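Local structure of carbohydrate deacetylase Agd3 (Neosartorya fumigata, 6NWZ) at residues T148-S151 against D152-T155; S408-Q411 against A412-Q416; S568-Q571 against A572-T576; Y605-Q609 against C610-L614. The protein removes N-acetyl groups from the exopolysaccharide galactosaminogalactan, probably with the help of a bound metal, and is required for Aspergillus fumigatus biofilm formation. All coordinates share one frame; numbering follows the deposited sequence.

Contact 1: T148-S151 against D152-T155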
loop_
_atom_site.group_PDB
_atom_site.type_symbol
_atom_site.label_atom_id
_atom_site.label_comp_id
_atom_site.label_asym_id
_atom_site.label_seq_id
_atom_site.Cartn_x
_atom_site.Cartn_y
_atom_site.Cartn_z
ATOM N N THR A 148 -7.719 -14.944 19.106
ATOM C CA THR A 148 -8.065 -16.301 19.492
ATOM C C THR A 148 -9.408 -16.750 18.936
ATOM O O THR A 148 -9.710 -17.947 18.976
ATOM C CB THR A 148 -8.075 -16.430 21.016
ATOM O OG1 THR A 148 -8.982 -15.472 21.572
ATOM C CG2 THR A 148 -6.684 -16.180 21.562
ATOM N N ASP A 149 -10.209 -15.828 18.410
ATOM C CA ASP A 149 -11.506 -16.176 17.843
ATOM C C ASP A 149 -11.852 -15.112 16.809
ATOM O O ASP A 149 -12.067 -13.948 17.161
ATOM C CB ASP A 149 -12.572 -16.270 18.934
ATOM C CG ASP A 149 -13.919 -16.742 18.407
ATOM O OD1 ASP A 149 -14.025 -17.085 17.210
ATOM O OD2 ASP A 149 -14.881 -16.768 19.202
ATOM N N THR A 150 -11.887 -15.511 15.539
ATOM C CA THR A 150 -12.238 -14.626 14.439
ATOM C C THR A 150 -13.602 -14.954 13.846
ATOM O O THR A 150 -13.927 -14.464 12.760
ATOM C CB THR A 150 -11.167 -14.684 13.348
ATOM O OG1 THR A 150 -11.068 -16.021 12.839
ATOM C CG2 THR A 150 -9.825 -14.270 13.912
ATOM N N SER A 151 -14.407 -15.766 14.537
ATOM C CA SER A 151 -15.687 -16.216 14.000
ATOM C C SER A 151 -16.728 -15.106 13.916
ATOM O O SER A 151 -17.747 -15.295 13.245
ATOM C CB SER A 151 -16.233 -17.362 14.848
ATOM O OG SER A 151 -16.501 -16.922 16.168
ATOM N N ASP A 152 -16.512 -13.969 14.573
ATOM C CA ASP A 152 -17.452 -12.862 14.492
ATOM C C ASP A 152 -17.191 -11.950 13.300
ATOM O O ASP A 152 -18.040 -11.108 12.984
ATOM C CB ASP A 152 -17.419 -12.041 15.786
ATOM C CG ASP A 152 -17.892 -12.835 16.993
ATOM O OD1 ASP A 152 -19.118 -12.902 17.219
ATOM O OD2 ASP A 152 -17.041 -13.400 17.713
ATOM N N PHE A 153 -16.050 -12.099 12.631
ATOM C CA PHE A 153 -15.714 -11.309 11.448
ATOM C C PHE A 153 -14.950 -12.195 10.474
ATOM O O PHE A 153 -13.770 -11.963 10.181
ATOM C CB PHE A 153 -14.907 -10.066 11.836
ATOM C CG PHE A 153 -13.916 -10.304 12.945
ATOM C CD1 PHE A 153 -14.289 -10.147 14.274
ATOM C CD2 PHE A 153 -12.611 -10.675 12.660
ATOM C CE1 PHE A 153 -13.380 -10.364 15.297
ATOM C CE2 PHE A 153 -11.696 -10.895 13.680
ATOM C CZ PHE A 153 -12.081 -10.737 14.999
ATOM N N PRO A 154 -15.608 -13.228 9.937
ATOM C CA PRO A 154 -14.875 -14.208 9.122
ATOM C C PRO A 154 -14.395 -13.666 7.786
ATOM O O PRO A 154 -13.382 -14.151 7.266
ATOM C CB PRO A 154 -15.892 -15.342 8.942
ATOM C CG PRO A 154 -17.223 -14.678 9.083
ATOM C CD PRO A 154 -17.034 -13.576 10.080
ATOM N N THR A 155 -15.081 -12.677 7.209
ATOM C CA THR A 155 -14.626 -12.132 5.935
ATOM C C THR A 155 -13.396 -11.247 6.082
ATOM O O THR A 155 -12.834 -10.825 5.066
ATOM C CB THR A 155 -15.754 -11.348 5.251
ATOM O OG1 THR A 155 -16.279 -10.371 6.154
ATOM C CG2 THR A 155 -16.871 -12.281 4.821
HETATM O O HOH W 1 -14.449 -13.260 16.520
#

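Contact 2: S408-Q411 against A412-Q416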
loop_
_atom_site.group_PDB
_atom_site.type_symbol
_atom_site.label_atom_id
_atom_site.label_comp_id
_atom_site.label_asym_id
_atom_site.label_seq_id
_atom_site.Cartn_x
_atom_site.Cartn_y
_atom_site.Cartn_z
ATOM N N SER A 408 12.118 9.393 -26.444
ATOM C CA SER A 408 11.820 8.858 -27.770
ATOM C C SER A 408 12.792 7.754 -28.171
ATOM O O SER A 408 12.384 6.755 -28.778
ATOM C CB SER A 408 11.832 9.989 -28.794
ATOM O OG SER A 408 12.942 10.843 -28.585
ATOM N N PHE A 409 14.080 7.913 -27.859
ATOM C CA PHE A 409 15.047 6.878 -28.214
ATOM C C PHE A 409 14.727 5.569 -27.509
ATOM O O PHE A 409 14.763 4.497 -28.122
ATOM C CB PHE A 409 16.465 7.331 -27.869
ATOM C CG PHE A 409 17.131 8.137 -28.948
ATOM C CD1 PHE A 409 16.562 9.312 -29.411
ATOM C CD2 PHE A 409 18.345 7.729 -29.483
ATOM C CE1 PHE A 409 17.183 10.057 -30.397
ATOM C CE2 PHE A 409 18.972 8.472 -30.471
ATOM C CZ PHE A 409 18.391 9.637 -30.926
ATOM N N ASN A 410 14.411 5.637 -26.216
ATOM C CA ASN A 410 14.081 4.424 -25.486
ATOM C C ASN A 410 12.776 3.814 -25.983
ATOM O O ASN A 410 12.601 2.593 -25.916
ATOM C CB ASN A 410 14.006 4.720 -23.989
ATOM C CG ASN A 410 14.490 3.564 -23.141
ATOM O OD1 ASN A 410 15.490 2.919 -23.460
ATOM N ND2 ASN A 410 13.778 3.290 -22.054
ATOM N N GLN A 411 11.854 4.641 -26.485
ATOM C CA GLN A 411 10.630 4.110 -27.075
ATOM C C GLN A 411 10.933 3.349 -28.360
ATOM O O GLN A 411 10.410 2.249 -28.581
ATOM C CB GLN A 411 9.634 5.242 -27.345
ATOM C CG GLN A 411 9.037 5.871 -26.097
ATOM C CD GLN A 411 8.276 7.154 -26.390
ATOM O OE1 GLN A 411 7.359 7.528 -25.657
ATOM N NE2 GLN A 411 8.660 7.840 -27.460
ATOM N N ALA A 412 11.775 3.924 -29.223
ATOM C CA ALA A 412 12.132 3.249 -30.467
ATOM C C ALA A 412 12.921 1.978 -30.191
ATOM O O ALA A 412 12.732 0.963 -30.871
ATOM C CB ALA A 412 12.927 4.190 -31.369
ATOM N N TRP A 413 13.806 2.018 -29.193
ATOM C CA TRP A 413 14.550 0.824 -28.813
ATOM C C TRP A 413 13.617 -0.262 -28.285
ATOM O O TRP A 413 13.746 -1.434 -28.661
ATOM C CB TRP A 413 15.614 1.184 -27.775
ATOM C CG TRP A 413 16.344 -0.002 -27.226
ATOM C CD1 TRP A 413 17.383 -0.671 -27.809
ATOM C CD2 TRP A 413 16.092 -0.661 -25.980
ATOM N NE1 TRP A 413 17.792 -1.708 -27.002
ATOM C CE2 TRP A 413 17.015 -1.722 -25.873
ATOM C CE3 TRP A 413 15.175 -0.458 -24.945
ATOM C CZ2 TRP A 413 17.046 -2.574 -24.772
ATOM C CZ3 TRP A 413 15.210 -1.305 -23.852
ATOM C CH2 TRP A 413 16.138 -2.351 -23.775
ATOM N N LEU A 414 12.670 0.107 -27.419
ATOM C CA LEU A 414 11.699 -0.870 -26.929
ATOM C C LEU A 414 10.866 -1.451 -28.063
ATOM O O LEU A 414 10.429 -2.604 -27.982
ATOM C CB LEU A 414 10.785 -0.230 -25.884
ATOM C CG LEU A 414 11.376 0.007 -24.494
ATOM C CD1 LEU A 414 10.461 0.893 -23.658
ATOM C CD2 LEU A 414 11.611 -1.319 -23.802
ATOM N N LYS A 415 10.632 -0.671 -29.119
ATOM C CA LYS A 415 9.844 -1.155 -30.245
ATOM C C LYS A 415 10.675 -2.055 -31.153
ATOM O O LYS A 415 10.221 -3.134 -31.549
ATOM C CB LYS A 415 9.269 0.029 -31.027
ATOM C CG LYS A 415 8.532 -0.354 -32.308
ATOM C CD LYS A 415 7.876 0.861 -32.955
ATOM C CE LYS A 415 7.523 0.600 -34.413
ATOM N NZ LYS A 415 6.650 -0.592 -34.572
ATOM N N GLN A 416 11.898 -1.627 -31.487
ATOM C CA GLN A 416 12.757 -2.434 -32.351
ATOM C C GLN A 416 13.100 -3.761 -31.695
ATOM O O GLN A 416 13.093 -4.811 -32.348
ATOM C CB GLN A 416 14.041 -1.670 -32.688
ATOM C CG GLN A 416 15.122 -2.542 -33.329
ATOM C CD GLN A 416 16.440 -1.816 -33.547
ATOM O OE1 GLN A 416 17.133 -1.459 -32.594
ATOM N NE2 GLN A 416 16.799 -1.610 -34.809
#

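Contact 3: S568-Q571 against A572-T576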
loop_
_atom_site.group_PDB
_atom_site.type_symbol
_atom_site.label_atom_id
_atom_site.label_comp_id
_atom_site.label_asym_id
_atom_site.label_seq_id
_atom_site.Cartn_x
_atom_site.Cartn_y
_atom_site.Cartn_z
ATOM N N SER A 568 19.170 -13.769 -4.006
ATOM C CA SER A 568 19.609 -12.387 -4.140
ATOM C C SER A 568 19.039 -11.553 -2.993
ATOM O O SER A 568 18.115 -11.972 -2.289
ATOM C CB SER A 568 19.161 -11.802 -5.478
ATOM O OG SER A 568 17.751 -11.648 -5.516
ATOM N N ILE A 569 19.599 -10.355 -2.807
ATOM C CA ILE A 569 19.071 -9.477 -1.767
ATOM C C ILE A 569 17.647 -9.053 -2.105
ATOM O O ILE A 569 16.835 -8.803 -1.205
ATOM C CB ILE A 569 19.990 -8.261 -1.547
ATOM C CG1 ILE A 569 20.226 -7.507 -2.854
ATOM C CG2 ILE A 569 21.312 -8.689 -0.935
ATOM C CD1 ILE A 569 21.137 -6.308 -2.695
ATOM N N PHE A 570 17.312 -8.980 -3.394
ATOM C CA PHE A 570 15.938 -8.690 -3.786
ATOM C C PHE A 570 15.011 -9.844 -3.424
ATOM O O PHE A 570 13.948 -9.637 -2.828
ATOM C CB PHE A 570 15.868 -8.391 -5.284
ATOM C CG PHE A 570 14.474 -8.396 -5.833
ATOM C CD1 PHE A 570 13.633 -7.316 -5.628
ATOM C CD2 PHE A 570 13.999 -9.484 -6.547
ATOM C CE1 PHE A 570 12.344 -7.320 -6.128
ATOM C CE2 PHE A 570 12.713 -9.493 -7.052
ATOM C CZ PHE A 570 11.885 -8.412 -6.841
ATOM N N GLN A 571 15.398 -11.073 -3.776
ATOM C CA GLN A 571 14.571 -12.228 -3.438
ATOM C C GLN A 571 14.419 -12.383 -1.928
ATOM O O GLN A 571 13.326 -12.688 -1.436
ATOM C CB GLN A 571 15.167 -13.491 -4.053
ATOM C CG GLN A 571 15.144 -13.491 -5.572
ATOM C CD GLN A 571 16.028 -14.567 -6.161
ATOM O OE1 GLN A 571 17.242 -14.391 -6.279
ATOM N NE2 GLN A 571 15.429 -15.692 -6.529
ATOM N N ALA A 572 15.501 -12.168 -1.173
ATOM C CA ALA A 572 15.418 -12.279 0.280
ATOM C C ALA A 572 14.419 -11.289 0.862
ATOM O O ALA A 572 13.760 -11.587 1.866
ATOM C CB ALA A 572 16.795 -12.064 0.910
ATOM N N TRP A 573 14.297 -10.110 0.255
ATOM C CA TRP A 573 13.315 -9.141 0.724
ATOM C C TRP A 573 11.902 -9.617 0.415
ATOM O O TRP A 573 11.027 -9.608 1.290
ATOM C CB TRP A 573 13.589 -7.773 0.091
ATOM C CG TRP A 573 12.669 -6.674 0.566
ATOM C CD1 TRP A 573 12.895 -5.806 1.596
ATOM C CD2 TRP A 573 11.386 -6.327 0.025
ATOM N NE1 TRP A 573 11.834 -4.944 1.732
ATOM C CE2 TRP A 573 10.894 -5.243 0.780
ATOM C CE3 TRP A 573 10.605 -6.830 -1.021
ATOM C CZ2 TRP A 573 9.658 -4.650 0.521
ATOM C CZ3 TRP A 573 9.377 -6.238 -1.278
ATOM C CH2 TRP A 573 8.916 -5.161 -0.508
ATOM N N VAL A 574 11.666 -10.059 -0.822
ATOM C CA VAL A 574 10.339 -10.530 -1.207
ATOM C C VAL A 574 9.950 -11.758 -0.391
ATOM O O VAL A 574 8.814 -11.871 0.082
ATOM C CB VAL A 574 10.291 -10.804 -2.723
ATOM C CG1 VAL A 574 8.930 -11.361 -3.135
ATOM C CG2 VAL A 574 10.604 -9.529 -3.494
ATOM N N GLU A 575 10.885 -12.691 -0.199
ATOM C CA GLU A 575 10.602 -13.855 0.637
ATOM C C GLU A 575 10.186 -13.432 2.041
ATOM O O GLU A 575 9.223 -13.966 2.604
ATOM C CB GLU A 575 11.821 -14.779 0.691
ATOM C CG GLU A 575 12.085 -15.535 -0.603
ATOM C CD GLU A 575 11.116 -16.682 -0.825
ATOM O OE1 GLU A 575 10.368 -17.020 0.115
ATOM O OE2 GLU A 575 11.107 -17.250 -1.938
ATOM N N THR A 576 10.897 -12.465 2.623
ATOM C CA THR A 576 10.556 -12.002 3.963
ATOM C C THR A 576 9.167 -11.379 3.989
ATOM O O THR A 576 8.364 -11.659 4.887
ATOM C CB THR A 576 11.605 -11.001 4.445
ATOM O OG1 THR A 576 12.864 -11.670 4.589
ATOM C CG2 THR A 576 11.190 -10.366 5.772
#

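Contact 4: Y605-Q609 against C610-L614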
loop_
_atom_site.group_PDB
_atom_site.type_symbol
_atom_site.label_atom_id
_atom_site.label_comp_id
_atom_site.label_asym_id
_atom_site.label_seq_id
_atom_site.Cartn_x
_atom_site.Cartn_y
_atom_site.Cartn_z
ATOM N N TYR A 605 -8.815 8.334 -6.918
ATOM C CA TYR A 605 -8.889 9.769 -6.678
ATOM C C TYR A 605 -10.181 10.356 -7.232
ATOM O O TYR A 605 -10.775 11.252 -6.622
ATOM C CB TYR A 605 -7.672 10.461 -7.291
ATOM C CG TYR A 605 -7.798 11.963 -7.367
ATOM C CD1 TYR A 605 -7.514 12.761 -6.267
ATOM C CD2 TYR A 605 -8.204 12.586 -8.542
ATOM C CE1 TYR A 605 -7.632 14.138 -6.335
ATOM C CE2 TYR A 605 -8.325 13.960 -8.618
ATOM C CZ TYR A 605 -8.037 14.730 -7.514
ATOM O OH TYR A 605 -8.157 16.097 -7.593
ATOM N N GLN A 606 -10.641 9.855 -8.381
ATOM C CA GLN A 606 -11.794 10.460 -9.039
ATOM C C GLN A 606 -13.100 10.098 -8.340
ATOM O O GLN A 606 -13.918 10.977 -8.052
ATOM C CB GLN A 606 -11.834 10.051 -10.509
ATOM C CG GLN A 606 -10.818 10.782 -11.367
ATOM C CD GLN A 606 -10.943 10.434 -12.833
ATOM O OE1 GLN A 606 -11.567 9.437 -13.196
ATOM N NE2 GLN A 606 -10.354 11.260 -13.687
ATOM N N ARG A 607 -13.312 8.810 -8.049
ATOM C CA ARG A 607 -14.544 8.407 -7.378
ATOM C C ARG A 607 -14.655 8.981 -5.972
ATOM O O ARG A 607 -15.767 9.074 -5.443
ATOM C CB ARG A 607 -14.656 6.882 -7.322
ATOM C CG ARG A 607 -13.621 6.202 -6.453
ATOM C CD ARG A 607 -13.935 4.724 -6.301
ATOM N NE ARG A 607 -12.874 4.018 -5.592
ATOM C CZ ARG A 607 -11.847 3.427 -6.193
ATOM N NH1 ARG A 607 -11.750 3.456 -7.514
ATOM N NH2 ARG A 607 -10.921 2.811 -5.476
ATOM N N ASP A 608 -13.535 9.363 -5.353
ATOM C CA ASP A 608 -13.599 10.020 -4.053
ATOM C C ASP A 608 -14.154 11.435 -4.153
ATOM O O ASP A 608 -14.553 12.005 -3.134
ATOM C CB ASP A 608 -12.213 10.048 -3.400
ATOM C CG ASP A 608 -11.785 8.692 -2.856
ATOM O OD1 ASP A 608 -12.590 7.733 -2.893
ATOM O OD2 ASP A 608 -10.631 8.585 -2.387
ATOM N N GLN A 609 -14.187 12.010 -5.353
ATOM C CA GLN A 609 -14.760 13.333 -5.563
ATOM C C GLN A 609 -16.255 13.299 -5.848
ATOM O O GLN A 609 -16.878 14.363 -5.918
ATOM C CB GLN A 609 -14.047 14.047 -6.719
ATOM C CG GLN A 609 -12.528 13.939 -6.693
ATOM C CD GLN A 609 -11.912 14.550 -5.452
ATOM O OE1 GLN A 609 -12.440 15.509 -4.886
ATOM N NE2 GLN A 609 -10.787 13.995 -5.018
ATOM N N CYS A 610 -16.843 12.115 -6.023
ATOM C CA CYS A 610 -18.266 12.003 -6.313
ATOM C C CYS A 610 -19.135 11.994 -5.064
ATOM O O CYS A 610 -20.353 12.172 -5.174
ATOM C CB CYS A 610 -18.545 10.729 -7.119
ATOM S SG CYS A 610 -17.829 10.687 -8.781
ATOM N N GLY A 611 -18.550 11.791 -3.887
ATOM C CA GLY A 611 -19.340 11.671 -2.678
ATOM C C GLY A 611 -20.280 10.482 -2.714
ATOM O O GLY A 611 -21.490 10.632 -2.524
ATOM N N TYR A 612 -19.739 9.293 -2.961
ATOM C CA TYR A 612 -20.564 8.097 -3.009
ATOM C C TYR A 612 -20.925 7.643 -1.600
ATOM O O TYR A 612 -20.196 7.892 -0.635
ATOM C CB TYR A 612 -19.854 6.968 -3.759
ATOM C CG TYR A 612 -18.579 6.477 -3.111
ATOM C CD1 TYR A 612 -18.606 5.504 -2.119
ATOM C CD2 TYR A 612 -17.347 6.976 -3.503
ATOM C CE1 TYR A 612 -17.446 5.055 -1.530
ATOM C CE2 TYR A 612 -16.179 6.530 -2.919
ATOM C CZ TYR A 612 -16.234 5.570 -1.935
ATOM O OH TYR A 612 -15.070 5.129 -1.353
ATOM N N GLY A 613 -22.063 6.967 -1.493
ATOM C CA GLY A 613 -22.510 6.453 -0.214
ATOM C C GLY A 613 -23.348 5.207 -0.397
ATOM O O GLY A 613 -23.869 4.931 -1.484
ATOM N N LEU A 614 -23.469 4.452 0.689
ATOM C CA LEU A 614 -24.278 3.246 0.718
ATOM C C LEU A 614 -25.337 3.377 1.802
ATOM O O LEU A 614 -25.157 4.097 2.788
ATOM C CB LEU A 614 -23.416 2.000 0.973
ATOM C CG LEU A 614 -24.074 0.623 0.841
ATOM C CD1 LEU A 614 -24.486 0.349 -0.597
ATOM C CD2 LEU A 614 -23.140 -0.465 1.343
#

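Contact 1: T148-S151 against D152-T155
Thr150 to Phe153 make a type I beta turn, closed by Phe153 N donating to Thr150 O at 3.2 Å. Phe153 carries its ring back beneath the first corner of the turn: with CG lodged between the backbone N and the carbonyl carbon (chi1 38°), one face comes under Thr150. Thr150 CA sits over that face, 4.2 Å from the centroid of the Phe153 ring, as a CH-pi contact, and Thr150 CB touches the rim at Phe153 CE2. Helix 224-237 and Ile185 help to bury the ring.

The polar side is organised by Asp149. Its OD1 takes Ser151 N at 3.0 Å from above the carboxylate plane and Ser151 OG at 2.7 Å on the syn side, two bonds that hold the carboxylate against the turn. A water receives Asp152 N and donates to Asp149 O and Asp152 OD2, linking the residue before the turn to its third residue. Asp149 OD2 lies 4.3 Å from Asp152 OD2, a pairing of like charges that Lys183, salt-bridged to both, probably makes tolerable. An Asx turn running into a type I turn thus shapes the loop between strands 144-147 and 164-165 in the CBM87 domain.

Contact 2: S408-Q411 against A412-Q416
Helix 400-417 links strands 384-387 and 424-426 in a beta-alpha-beta crossover, and here about two and a half turns of it bring Asn410 alongside Trp413 on the buried side. The two side chains point the same way with amide and indole planes only 6° apart, and Asn410 OD1 lies 3.7 Å from Trp413 CE3, approaching obliquely. With CG anti to its own N, Trp413 (chi1 175°) swings the indole out beside Asn410; NE1 donates to Asn309 OD1, and Phe258 meets the indole edge-to-face.

Asn410 is gripped at both ends of its amide, OD1 accepting from Gly306 N and ND2 donating to Ser387 OG and His304 O, bonds that fix the amide's rotation and pin the helix to neighbouring parts of the deacetylase domain. Ser387 directly precedes His388, a zinc ligand whose side chain is about 5 Å from that of Asn410, so Asn410 belongs to the surroundings of the metal site without binding zinc itself.

Backbone bonds of the alpha-helical kind run through the segment, among them Trp413 N to Phe409 O at 2.9 Å and Leu414 N to Asn410 O at 2.9 Å. Leu414 CG and CB lie beside Asn410 O. Ala412 CB rests 3.7 Å from Ser408 O, and on the exposed side Lys415 CB lies 3.5 Å from Gln411 O before its chain leads away from the helix.

Contact 3: S568-Q571 against A572-T576
Val574 CG2 lies over one face of the Phe570 ring, 4.0 Å from the centroid and 21° off the normal, a CH-pi contact displaced toward the rim at Phe570 CZ. The same methyl sits at the edge of the Trp573 indole, in its plane, so it is wedged between two aromatic side chains. Both Phe570 and Trp573 have CG anti to the backbone N (chi1 167° and -177°), and each meets Phe545 edge-to-face; Trp573 NE1 donates to Glu527.

At the start of the helix Ser568 OG accepts Gln571 N at 3.0 Å. Gln571 answers through OE1, which takes Ser568 N from above its carbonyl plane and Ser568 OG in that plane, on a lone pair, at 2.9 Å. Beyond the cap, Glu575 N donates almost straight to Gln571 O at 2.7 Å, and Ala572 O accepts both Thr576 N and Thr576 OG1. The buried Glu575 carboxylate is satisfied by Lys291, Gln579 and Trp284.

Reciprocal bonding between Ser568 and Gln571 is a capping box, here opening helix 569-584 of the deacetylase domain, with Trp573 about 7 Å from the zinc held by Asp530 and His534.

Contact 4: Y605-Q609 against C610-L614
Cys610, Arg607 and Tyr612 carry the passage from helix 594-607 into strand 613-618, and Arg607 O is the atom that Cys610 and Tyr612 both meet. Cys610 N donates to it at 3.3 Å, closing a type I beta turn from Arg607 to Cys610. Cys610 CB also packs against Arg607 O, at 3.6 Å. Its SG is joined to Cys635 in a disulfide.

Tyr612 returns to the same oxygen after Gly611, whose positive phi helps the chain to swing round. The Tyr612 ring presents its edge: CD2 lies 3.3 Å from Arg607 O, which is in the ring plane. Farther along that edge Tyr612 CE2 is 3.8 Å from Asp608 OD1, also in plane. Asp608 and Tyr612 run side by side, pointing the same way, with carboxylate and ring planes 33° apart. Neither polar end relies on the other, since Asp608 OD2 has a salt bridge to Arg604 and a hydrogen bond from Trp472, while Tyr612 OH bonds to Gly48 O.

On the helix side, Gln609 bends back at its second torsion (chi2 -61°), and NE2, which lies over one face of the Tyr605 ring toward its rim, donates to Tyr605 O at 3.2 Å. The aromatic C-H edge of Tyr612, slightly positive, faces a carbonyl and a carboxylate oxygen, which suggests a weakly favourable electrostatic fit; the firmer restraints on this bend are the turn bond and the covalent tie from Cys610 to Cys635.

Overall arrangement
The four contacts follow one another along the chain without touching. Contact 1 belongs to the CBM87 module, whereas contacts 2, 3 and 4 fall within the deacetylase domain. Contacts 1 and 2 lie on opposite sides of the chain's centre, their centres 52 Å apart. The Asn410 side chain of contact 2 is about 11 Å from a bound zinc, probably the one held by Asp256, His388 and His392; contact 3 stands beside a different zinc, and the two contact centres are 31 Å apart. Asp152 of contact 1 is about 8 Å from a bound zinc, while contact 4 lies away from the zinc sites. Contacts 1 and 4 come within about 13 Å at their nearest atoms.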